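Local atomic coordinates of DUF2235 domain-containing protein (Pseudomonas aeruginosa, PDB entry 4O5P), a protein that probably hydrolyses phospholipids, acting as the type VI secretion effector Tle1, with a catalytic domain of the alpha/beta-hydrolase clan. Residues I137-I146 with A296-D304. Numbering follows the deposited sequence.
Sequences IGAEGGENRI and AGHMDWADD
The indole of W301 lies against the first turns of helix 139-162, just past the end of the edge strand 294-299, and so joins that helix to a four-stranded antiparallel sheet in this alpha/beta-hydrolase-clan protein. Apolar packing involves the W301 ring, M299 and A139. I146 CD1 sits over one face, 3.7 Å from the centroid of the W301 six-membered ring and 18° off its normal, a CH-pi contact. G142 C lies toward the rim on the same face as I146 CD1, and G142 CA comes within 3.9 Å of W301 CZ2, a closeness that the missing side chain permits. M299 CB and A302 CB lie above the opposite face, toward its rim. A245 of helix 238-254 touches both W301 and I146, so a second helix borders this buried patch.

M299, a selenomethionine, forms the other apolar arm. Its chain runs extended beyond CG past A139, whose CB meets M299 CB at 3.6 Å, and carries the terminal methyl to the loop before the helix. There M299 CE lies 4.0 Å from I137 CG2 and also approaches the carbonyl oxygens of I137 and G138.

Polar contacts are few. W301 NE1 donates a weak, bent hydrogen bond to A139 O (2.8 Å, 128° at the hydrogen), which meets the ring at its edge; the same oxygen accepts the helical bond from E143 N. Beside it, E143 CB packs against W301 CD1. E143 OE2 is hydrogen-bonded to T180 OG1, while OE1 takes a weak bond from a water lying near the indole plane. That water bridges two acidic side chains, giving its stronger bond, 2.9 Å from its oxygen, to D300 OD1, which also rests 3.4 Å from A139 CB.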
loop_
_atom_site.group_PDB
_atom_site.type_symbol
_atom_site.label_atom_id
_atom_site.label_comp_id
_atom_site.label_asym_id
_atom_site.label_seq_id
_atom_site.Cartn_x
_atom_site.Cartn_y
_atom_site.Cartn_z
ATOM N N ILE A 137 8.609 -7.541 -3.271
ATOM C CA ILE A 137 7.774 -7.822 -2.113
ATOM C C ILE A 137 6.765 -8.926 -2.388
ATOM O O ILE A 137 5.929 -8.808 -3.284
ATOM C CB ILE A 137 7.034 -6.554 -1.642
ATOM C CG1 ILE A 137 7.886 -5.307 -1.925
ATOM C CG2 ILE A 137 6.659 -6.687 -0.169
ATOM C CD1 ILE A 137 7.868 -4.237 -0.834
ATOM N N GLY A 138 6.857 -10.004 -1.613
ATOM C CA GLY A 138 5.936 -11.118 -1.742
ATOM C C GLY A 138 4.663 -10.878 -0.950
ATOM O O GLY A 138 4.618 -10.006 -0.081
ATOM N N ALA A 139 3.632 -11.660 -1.245
ATOM C CA ALA A 139 2.310 -11.465 -0.658
ATOM C C ALA A 139 2.261 -11.841 0.827
ATOM O O ALA A 139 1.460 -11.294 1.618
ATOM C CB ALA A 139 1.284 -12.269 -1.443
ATOM N N GLU A 140 3.120 -12.785 1.200
ATOM C CA GLU A 140 3.053 -13.362 2.534
ATOM C C GLU A 140 3.286 -12.315 3.622
ATOM O O GLU A 140 2.693 -12.395 4.685
ATOM C CB GLU A 140 4.010 -14.570 2.676
ATOM C CG GLU A 140 5.477 -14.238 2.906
ATOM C CD GLU A 140 6.248 -13.935 1.624
ATOM O OE1 GLU A 140 5.668 -14.040 0.517
ATOM O OE2 GLU A 140 7.446 -13.595 1.728
ATOM N N GLY A 141 4.119 -11.314 3.346
ATOM C CA GLY A 141 4.370 -10.261 4.318
ATOM C C GLY A 141 3.100 -9.489 4.649
ATOM O O GLY A 141 2.817 -9.166 5.832
ATOM N N GLY A 142 2.318 -9.212 3.601
ATOM C CA GLY A 142 1.030 -8.564 3.758
ATOM C C GLY A 142 0.114 -9.428 4.611
ATOM O O GLY A 142 -0.454 -8.954 5.611
ATOM N N GLU A 143 -0.032 -10.694 4.220
ATOM C CA GLU A 143 -0.918 -11.597 4.972
ATOM C C GLU A 143 -0.552 -11.705 6.452
ATOM O O GLU A 143 -1.426 -11.685 7.327
ATOM C CB GLU A 143 -0.951 -12.990 4.328
ATOM C CG GLU A 143 -1.640 -14.049 5.182
ATOM C CD GLU A 143 -1.640 -15.428 4.542
ATOM O OE1 GLU A 143 -0.550 -15.942 4.209
ATOM O OE2 GLU A 143 -2.732 -16.006 4.371
ATOM N N ASN A 144 0.742 -11.835 6.732
ATOM C CA ASN A 144 1.216 -11.926 8.112
ATOM C C ASN A 144 0.941 -10.654 8.901
ATOM O O ASN A 144 0.687 -10.710 10.112
ATOM C CB ASN A 144 2.717 -12.219 8.152
ATOM C CG ASN A 144 3.063 -13.592 7.620
ATOM O OD1 ASN A 144 2.217 -14.495 7.569
ATOM N ND2 ASN A 144 4.318 -13.761 7.222
ATOM N N ARG A 145 1.015 -9.508 8.227
ATOM C CA ARG A 145 0.674 -8.235 8.880
ATOM C C ARG A 145 -0.824 -8.111 9.223
ATOM O O ARG A 145 -1.194 -7.651 10.316
ATOM C CB ARG A 145 1.154 -7.059 8.012
ATOM C CG ARG A 145 2.678 -6.926 8.033
ATOM C CD ARG A 145 3.196 -5.905 7.007
ATOM N NE ARG A 145 4.625 -5.669 7.177
ATOM C CZ ARG A 145 5.568 -6.570 6.916
ATOM N NH1 ARG A 145 5.241 -7.787 6.476
ATOM N NH2 ARG A 145 6.843 -6.257 7.088
ATOM N N ILE A 146 -1.677 -8.519 8.290
ATOM C CA ILE A 146 -3.119 -8.585 8.555
ATOM C C ILE A 146 -3.407 -9.504 9.753
ATOM O O ILE A 146 -4.136 -9.139 10.678
ATOM C CB ILE A 146 -3.886 -9.090 7.305
ATOM C CG1 ILE A 146 -3.692 -8.110 6.144
ATOM C CG2 ILE A 146 -5.372 -9.200 7.588
ATOM C CD1 ILE A 146 -3.904 -8.743 4.794
ATOM N N ALA A 296 2.033 -5.380 -12.663
ATOM C CA ALA A 296 1.703 -6.118 -11.436
ATOM C C ALA A 296 0.204 -6.106 -11.122
ATOM O O ALA A 296 -0.479 -5.083 -11.287
ATOM C CB ALA A 296 2.491 -5.542 -10.256
ATOM N N GLY A 297 -0.314 -7.247 -10.674
ATOM C CA GLY A 297 -1.674 -7.308 -10.180
ATOM C C GLY A 297 -1.652 -7.605 -8.693
ATOM O O GLY A 297 -0.587 -7.566 -8.070
ATOM N N HIS A 298 -2.817 -7.922 -8.133
ATOM C CA HIS A 298 -2.968 -8.153 -6.689
ATOM C C HIS A 298 -2.098 -9.243 -6.076
ATOM O O HIS A 298 -1.902 -10.312 -6.667
ATOM C CB HIS A 298 -4.409 -8.542 -6.358
ATOM C CG HIS A 298 -5.426 -7.490 -6.654
ATOM N ND1 HIS A 298 -5.105 -6.163 -6.860
ATOM C CD2 HIS A 298 -6.769 -7.577 -6.793
ATOM C CE1 HIS A 298 -6.207 -5.482 -7.116
ATOM N NE2 HIS A 298 -7.231 -6.315 -7.074
HETATM N N MSE A 299 -1.625 -8.982 -4.859
HETATM C CA MSE A 299 -1.184 -10.050 -3.963
HETATM C C MSE A 299 -2.368 -11.002 -3.757
HETATM O O MSE A 299 -3.538 -10.573 -3.781
HETATM C CB MSE A 299 -0.716 -9.467 -2.622
HETATM C CG MSE A 299 0.640 -8.794 -2.713
HETATM SE SE MSE A 299 1.097 -7.706 -1.138
HETATM C CE MSE A 299 2.942 -7.324 -1.615
ATOM N N ASP A 300 -2.071 -12.281 -3.550
ATOM C CA ASP A 300 -3.129 -13.291 -3.500
ATOM C C ASP A 300 -4.210 -12.993 -2.443
ATOM O O ASP A 300 -5.411 -13.175 -2.703
ATOM C CB ASP A 300 -2.553 -14.718 -3.370
ATOM C CG ASP A 300 -1.600 -14.879 -2.192
ATOM O OD1 ASP A 300 -1.589 -14.027 -1.277
ATOM O OD2 ASP A 300 -0.850 -15.881 -2.170
ATOM N N TRP A 301 -3.804 -12.491 -1.277
ATOM C CA TRP A 301 -4.789 -12.270 -0.212
ATOM C C TRP A 301 -5.742 -11.119 -0.527
ATOM O O TRP A 301 -6.821 -11.002 0.080
ATOM C CB TRP A 301 -4.101 -12.054 1.134
ATOM C CG TRP A 301 -3.024 -11.019 1.119
ATOM C CD1 TRP A 301 -1.684 -11.246 1.045
ATOM C CD2 TRP A 301 -3.189 -9.599 1.183
ATOM N NE1 TRP A 301 -1.002 -10.057 1.061
ATOM C CE2 TRP A 301 -1.906 -9.027 1.153
ATOM C CE3 TRP A 301 -4.303 -8.750 1.269
ATOM C CZ2 TRP A 301 -1.696 -7.647 1.184
ATOM C CZ3 TRP A 301 -4.095 -7.385 1.306
ATOM C CH2 TRP A 301 -2.801 -6.844 1.270
ATOM N N ALA A 302 -5.332 -10.281 -1.482
ATOM C CA ALA A 302 -6.049 -9.059 -1.838
ATOM C C ALA A 302 -7.170 -9.279 -2.848
ATOM O O ALA A 302 -8.074 -8.436 -2.958
ATOM C CB ALA A 302 -5.078 -8.003 -2.378
ATOM N N ASP A 303 -7.096 -10.385 -3.596
ATOM C CA ASP A 303 -8.150 -10.745 -4.548
ATOM C C ASP A 303 -9.476 -10.834 -3.821
ATOM O O ASP A 303 -9.575 -11.506 -2.786
ATOM C CB ASP A 303 -7.833 -12.077 -5.209
ATOM C CG ASP A 303 -6.636 -11.996 -6.117
ATOM O OD1 ASP A 303 -6.602 -11.093 -6.975
ATOM O OD2 ASP A 303 -5.718 -12.825 -5.975
ATOM N N ASP A 304 -10.477 -10.133 -4.343
ATOM C CA ASP A 304 -11.825 -10.107 -3.758
ATOM C C ASP A 304 -11.902 -9.650 -2.299
ATOM O O ASP A 304 -12.930 -9.813 -1.647
ATOM C CB ASP A 304 -12.522 -11.455 -3.937
ATOM C CG ASP A 304 -12.674 -11.839 -5.400
ATOM O OD1 ASP A 304 -12.505 -10.959 -6.281
ATOM O OD2 ASP A 304 -12.974 -13.022 -5.671
HETATM O O HOH W 1 -0.118 -14.395 1.174
#